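Local coordinates for protein afamin (Homo sapiens, PDB 6FAK) that carries hydrophobic molecules in body fluids, binding vitamin E and keeping lipidated Wnt proteins soluble and active, at residues S273-I278 against N297-P302; K303-R308 against Y337-P342. All coordinates share one frame; numbering follows the deposited sequence.

Interaction 1: S273-I278 against N297-P302; sequences SISSKI and NKDDRP
D299 and K277 carry this contact, each sending a charged group across to the other segment. The carboxylate of D299 reaches the 273-278 backbone because its CG stands anti to the backbone N (chi1 -172°), and OD2 does most of the work. It accepts a weak, bent hydrogen bond from S276 N at 3.1 Å, with an N-H...O angle of 127°. A water donates to the same OD2 at 3.0 Å; it also lies by I274 O, though that leg is modelled too short to be trusted in detail. Aspartate suits the place: its short side chain presents an acceptor to the loop backbone at S276, while its own main chain hydrogen-bonds to K225. Beside it, S275 OG accepts a weak, long hydrogen bond from K277 N within its own segment.

The 273-278 loop follows helix 253-268 of the second albumin domain, between C268 and C282. The disulfides C268-C282 and C281-C292, built on adjacent cysteines as is usual in this family, tie the loop region together, and the 297-302 segment leaves the next helix, 288-295, to run past it.

K277 crosses N297 and D300 at roughly right angles. A lysine is long enough to run its methylenes past polar oxygens, CD within 3.1 Å of N297 OD1 and CE within 3.5 Å of K298 O, and still bring an ammonium to D300. A bend at the end of the chain (chi4 -57°) turns NZ to D300 OD1, forming a salt bridge of 3.3 Å. With K277 cut back to an alanine, the D300 carboxylate would probably lose its ammonium mate across the contact, and N297 OD1 the methylenes beside it. D299 OD1, 5.0 Å from K277 NZ, may still feel its charge.

Interaction 2: K303-R308 against Y337-P342; sequences KDLSLR and YSRRHP
L305 lays its branched end across the arginine pair R339 and R340 at about right angles. Its CD2 rests on both aliphatic stems, 3.8 Å from R340 CG, while CD1 sits over one face of the R339 guanidinium and CG over one face of that of R340. A leucine can pack on these methylenes and faces without competing for the N-H groups, through which both arginines form salt bridges with E336. Next, S306 turns its carbonyl to the edge of the R340 guanidinium, its O lying 3.1 Å from R340 NE.

Here the long connection from helix 288-295 to helix 318-324, within the second albumin domain, passes the C-terminal end of helix 326-339. L307 follows, its CG anti to the backbone N (chi1 -167°), which brings CD1 to within 3.7 Å of H341 NE2; L307 O approaches H341 CE1 obliquely at 3.3 Å. Y337 O lies in the plane of that imidazole and accepts from ND1 at 2.7 Å, and H341 CE1 stands over the centre of the Y337 ring. R308 contributes its carbonyl, close to R340 NE but at a poor hydrogen-bonding angle; its guanidinium forms salt bridges with E377 and D314.

Interaction 1 hands the chain straight to interaction 2, since P302 is followed by K303, and their centres lie about 13 Å apart. They also touch directly: R301 packs its CD 3.3 Å from R339 O in interaction 2, and K298 CE approaches P342 O at 3.7 Å. Along the chain, the connection after helix 288-295 meets first the 273-278 loop and then the end of helix 326-339. The region that forms the binding pocket for hydrophobic ligands takes in 273-278 and reaches K298, whose side chain lies about 4 Å from bound polyether molecules, probably from the crystallisation liquor. Interaction 2 instead lies near a glycan sugar, about 7 Å from the side chain of H341.

Interaction 1: S273-I278 against N297-P302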
# COMPACT_ATOMS: atom_id res chain seq x y z
N SER A 273 -27.44 -11.99 8.93
CA SER A 273 -27.80 -10.64 8.45
C SER A 273 -26.58 -9.74 8.12
O SER A 273 -26.69 -8.52 8.14
CB SER A 273 -28.78 -9.93 9.40
OG SER A 273 -28.12 -9.32 10.50
N ILE A 274 -25.43 -10.36 7.85
CA ILE A 274 -24.28 -9.69 7.21
C ILE A 274 -23.61 -10.64 6.21
O ILE A 274 -23.51 -10.32 5.03
CB ILE A 274 -23.22 -9.13 8.23
CG1 ILE A 274 -23.76 -7.88 8.95
CG2 ILE A 274 -21.90 -8.77 7.53
CD1 ILE A 274 -22.80 -7.18 9.89
N SER A 275 -23.12 -11.78 6.70
CA SER A 275 -22.33 -12.69 5.89
C SER A 275 -22.62 -14.15 6.18
O SER A 275 -23.24 -14.51 7.18
CB SER A 275 -20.84 -12.41 6.11
OG SER A 275 -20.02 -13.00 5.10
N SER A 276 -22.18 -14.99 5.24
CA SER A 276 -22.25 -16.43 5.33
C SER A 276 -20.86 -17.09 5.40
O SER A 276 -20.75 -18.20 5.92
CB SER A 276 -23.01 -16.95 4.10
OG SER A 276 -23.41 -18.29 4.26
N LYS A 277 -19.82 -16.40 4.90
CA LYS A 277 -18.49 -16.99 4.66
C LYS A 277 -17.40 -16.52 5.65
O LYS A 277 -16.27 -16.24 5.23
CB LYS A 277 -18.03 -16.65 3.23
CG LYS A 277 -18.93 -17.13 2.11
CD LYS A 277 -18.16 -17.14 0.80
CE LYS A 277 -19.03 -17.47 -0.40
NZ LYS A 277 -19.72 -18.77 -0.26
N ILE A 278 -17.73 -16.43 6.94
CA ILE A 278 -16.78 -15.91 7.95
C ILE A 278 -16.89 -16.60 9.33
O ILE A 278 -16.63 -15.98 10.37
CB ILE A 278 -16.94 -14.37 8.13
CG1 ILE A 278 -18.40 -14.00 8.43
CG2 ILE A 278 -16.43 -13.61 6.90
CD1 ILE A 278 -18.57 -12.71 9.19
N ASN A 297 -13.36 -14.61 1.31
CA ASN A 297 -13.86 -14.25 -0.02
C ASN A 297 -15.22 -13.54 0.06
O ASN A 297 -15.86 -13.51 1.13
CB ASN A 297 -13.89 -15.46 -0.98
CG ASN A 297 -14.66 -16.65 -0.43
OD1 ASN A 297 -15.15 -16.63 0.70
ND2 ASN A 297 -14.74 -17.72 -1.22
N LYS A 298 -15.62 -12.95 -1.07
CA LYS A 298 -16.90 -12.24 -1.18
C LYS A 298 -18.05 -13.25 -1.01
O LYS A 298 -18.03 -14.33 -1.60
CB LYS A 298 -17.04 -11.51 -2.53
CG LYS A 298 -15.95 -10.47 -2.84
CD LYS A 298 -16.31 -9.61 -4.06
CE LYS A 298 -15.25 -9.62 -5.17
NZ LYS A 298 -14.17 -8.59 -5.04
N ASP A 299 -19.01 -12.89 -0.17
CA ASP A 299 -20.23 -13.68 0.02
C ASP A 299 -21.01 -13.71 -1.31
O ASP A 299 -20.86 -12.81 -2.15
CB ASP A 299 -21.06 -13.06 1.16
CG ASP A 299 -22.26 -13.91 1.58
OD1 ASP A 299 -22.59 -14.91 0.91
OD2 ASP A 299 -22.89 -13.56 2.59
N ASP A 300 -21.81 -14.75 -1.50
CA ASP A 300 -22.67 -14.87 -2.69
C ASP A 300 -23.74 -13.79 -2.59
O ASP A 300 -24.28 -13.54 -1.51
CB ASP A 300 -23.38 -16.23 -2.76
CG ASP A 300 -22.43 -17.42 -2.73
OD1 ASP A 300 -21.19 -17.22 -2.72
OD2 ASP A 300 -22.93 -18.57 -2.71
N ARG A 301 -24.05 -13.15 -3.73
CA ARG A 301 -25.16 -12.19 -3.79
C ARG A 301 -26.47 -12.90 -3.50
O ARG A 301 -26.63 -14.06 -3.89
CB ARG A 301 -25.27 -11.55 -5.17
CG ARG A 301 -24.40 -10.33 -5.38
CD ARG A 301 -24.64 -9.80 -6.78
NE ARG A 301 -23.95 -10.61 -7.79
CZ ARG A 301 -24.27 -10.67 -9.09
NH1 ARG A 301 -25.31 -9.98 -9.57
NH2 ARG A 301 -23.55 -11.43 -9.91
N PRO A 302 -27.41 -12.21 -2.82
CA PRO A 302 -28.77 -12.73 -2.78
C PRO A 302 -29.26 -13.07 -4.19
O PRO A 302 -29.42 -12.18 -5.01
CB PRO A 302 -29.56 -11.57 -2.16
CG PRO A 302 -28.58 -10.90 -1.26
CD PRO A 302 -27.22 -11.07 -1.90
O HOH W 1 -23.53 -10.63 2.56

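Interaction 2: K303-R308 against Y337-P342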
# COMPACT_ATOMS: atom_id res chain seq x y z
N LYS A 303 -29.39 -14.37 -4.47
CA LYS A 303 -30.05 -14.91 -5.68
C LYS A 303 -31.13 -14.01 -6.35
O LYS A 303 -31.16 -13.89 -7.59
CB LYS A 303 -30.62 -16.32 -5.38
CG LYS A 303 -31.35 -16.49 -4.04
CD LYS A 303 -31.71 -17.94 -3.70
CE LYS A 303 -32.71 -18.55 -4.68
NZ LYS A 303 -32.06 -19.44 -5.68
N ASP A 304 -31.96 -13.34 -5.54
CA ASP A 304 -32.94 -12.36 -6.03
C ASP A 304 -32.40 -10.95 -6.46
O ASP A 304 -33.21 -10.04 -6.67
CB ASP A 304 -34.06 -12.17 -4.99
CG ASP A 304 -33.70 -11.14 -3.90
OD1 ASP A 304 -32.66 -11.30 -3.21
OD2 ASP A 304 -34.47 -10.17 -3.76
N LEU A 305 -31.08 -10.77 -6.58
CA LEU A 305 -30.50 -9.47 -6.96
C LEU A 305 -30.27 -9.34 -8.49
O LEU A 305 -29.36 -9.95 -9.04
CB LEU A 305 -29.19 -9.21 -6.19
CG LEU A 305 -29.07 -7.93 -5.34
CD1 LEU A 305 -30.01 -7.97 -4.14
CD2 LEU A 305 -27.64 -7.76 -4.86
N SER A 306 -31.11 -8.54 -9.14
CA SER A 306 -30.92 -8.17 -10.55
C SER A 306 -29.75 -7.22 -10.74
O SER A 306 -29.24 -6.65 -9.78
CB SER A 306 -32.18 -7.50 -11.12
OG SER A 306 -32.27 -6.15 -10.71
N LEU A 307 -29.36 -7.02 -12.00
CA LEU A 307 -28.16 -6.24 -12.34
C LEU A 307 -28.29 -4.73 -12.11
O LEU A 307 -27.27 -4.04 -11.98
CB LEU A 307 -27.77 -6.49 -13.81
CG LEU A 307 -26.40 -6.02 -14.29
CD1 LEU A 307 -25.27 -6.60 -13.44
CD2 LEU A 307 -26.24 -6.40 -15.76
N ARG A 308 -29.52 -4.23 -12.03
CA ARG A 308 -29.76 -2.79 -11.96
C ARG A 308 -30.58 -2.38 -10.73
O ARG A 308 -31.06 -3.21 -9.99
CB ARG A 308 -30.42 -2.29 -13.25
CG ARG A 308 -31.71 -2.98 -13.66
CD ARG A 308 -31.96 -2.78 -15.14
NE ARG A 308 -31.95 -1.36 -15.53
CZ ARG A 308 -32.93 -0.48 -15.29
NH1 ARG A 308 -34.03 -0.85 -14.64
NH2 ARG A 308 -32.81 0.78 -15.70
N TYR A 337 -25.23 -0.13 -6.24
CA TYR A 337 -24.45 -0.39 -7.46
C TYR A 337 -23.27 -1.35 -7.17
O TYR A 337 -23.04 -2.32 -7.93
CB TYR A 337 -23.96 0.92 -8.13
CG TYR A 337 -23.58 0.73 -9.58
CD1 TYR A 337 -22.33 0.26 -9.93
CD2 TYR A 337 -24.53 0.92 -10.61
CE1 TYR A 337 -22.00 0.00 -11.25
CE2 TYR A 337 -24.20 0.68 -11.96
CZ TYR A 337 -22.91 0.25 -12.27
OH TYR A 337 -22.53 -0.02 -13.57
N SER A 338 -22.55 -1.11 -6.07
CA SER A 338 -21.41 -1.98 -5.69
C SER A 338 -21.80 -3.43 -5.39
O SER A 338 -21.14 -4.36 -5.87
CB SER A 338 -20.63 -1.40 -4.53
OG SER A 338 -20.19 -0.09 -4.83
N ARG A 339 -22.89 -3.63 -4.65
CA ARG A 339 -23.29 -4.97 -4.29
C ARG A 339 -23.78 -5.79 -5.46
O ARG A 339 -23.67 -7.02 -5.40
CB ARG A 339 -24.31 -4.98 -3.15
CG ARG A 339 -25.72 -4.61 -3.52
CD ARG A 339 -26.50 -4.67 -2.24
NE ARG A 339 -27.83 -4.18 -2.38
CZ ARG A 339 -28.91 -4.70 -1.77
NH1 ARG A 339 -28.80 -5.77 -0.98
NH2 ARG A 339 -30.08 -4.13 -1.93
N ARG A 340 -24.30 -5.14 -6.49
CA ARG A 340 -24.69 -5.79 -7.73
C ARG A 340 -23.62 -5.93 -8.79
O ARG A 340 -23.88 -6.51 -9.81
CB ARG A 340 -25.85 -5.05 -8.38
CG ARG A 340 -27.14 -5.17 -7.60
CD ARG A 340 -28.16 -4.24 -8.26
NE ARG A 340 -29.50 -4.41 -7.69
CZ ARG A 340 -29.85 -3.90 -6.53
NH1 ARG A 340 -28.97 -3.24 -5.80
NH2 ARG A 340 -31.09 -4.09 -6.08
N HIS A 341 -22.42 -5.40 -8.57
CA HIS A 341 -21.34 -5.46 -9.55
C HIS A 341 -20.06 -5.92 -8.84
O HIS A 341 -19.08 -5.18 -8.76
CB HIS A 341 -21.15 -4.09 -10.21
CG HIS A 341 -22.29 -3.66 -11.05
ND1 HIS A 341 -23.40 -3.02 -10.52
CD2 HIS A 341 -22.55 -3.84 -12.37
CE1 HIS A 341 -24.26 -2.78 -11.50
NE2 HIS A 341 -23.77 -3.28 -12.62
N PRO A 342 -20.05 -7.16 -8.33
CA PRO A 342 -18.85 -7.76 -7.77
C PRO A 342 -17.66 -7.88 -8.72
O PRO A 342 -16.54 -8.04 -8.23
CB PRO A 342 -19.31 -9.17 -7.34
CG PRO A 342 -20.45 -9.47 -8.21
CD PRO A 342 -21.15 -8.14 -8.41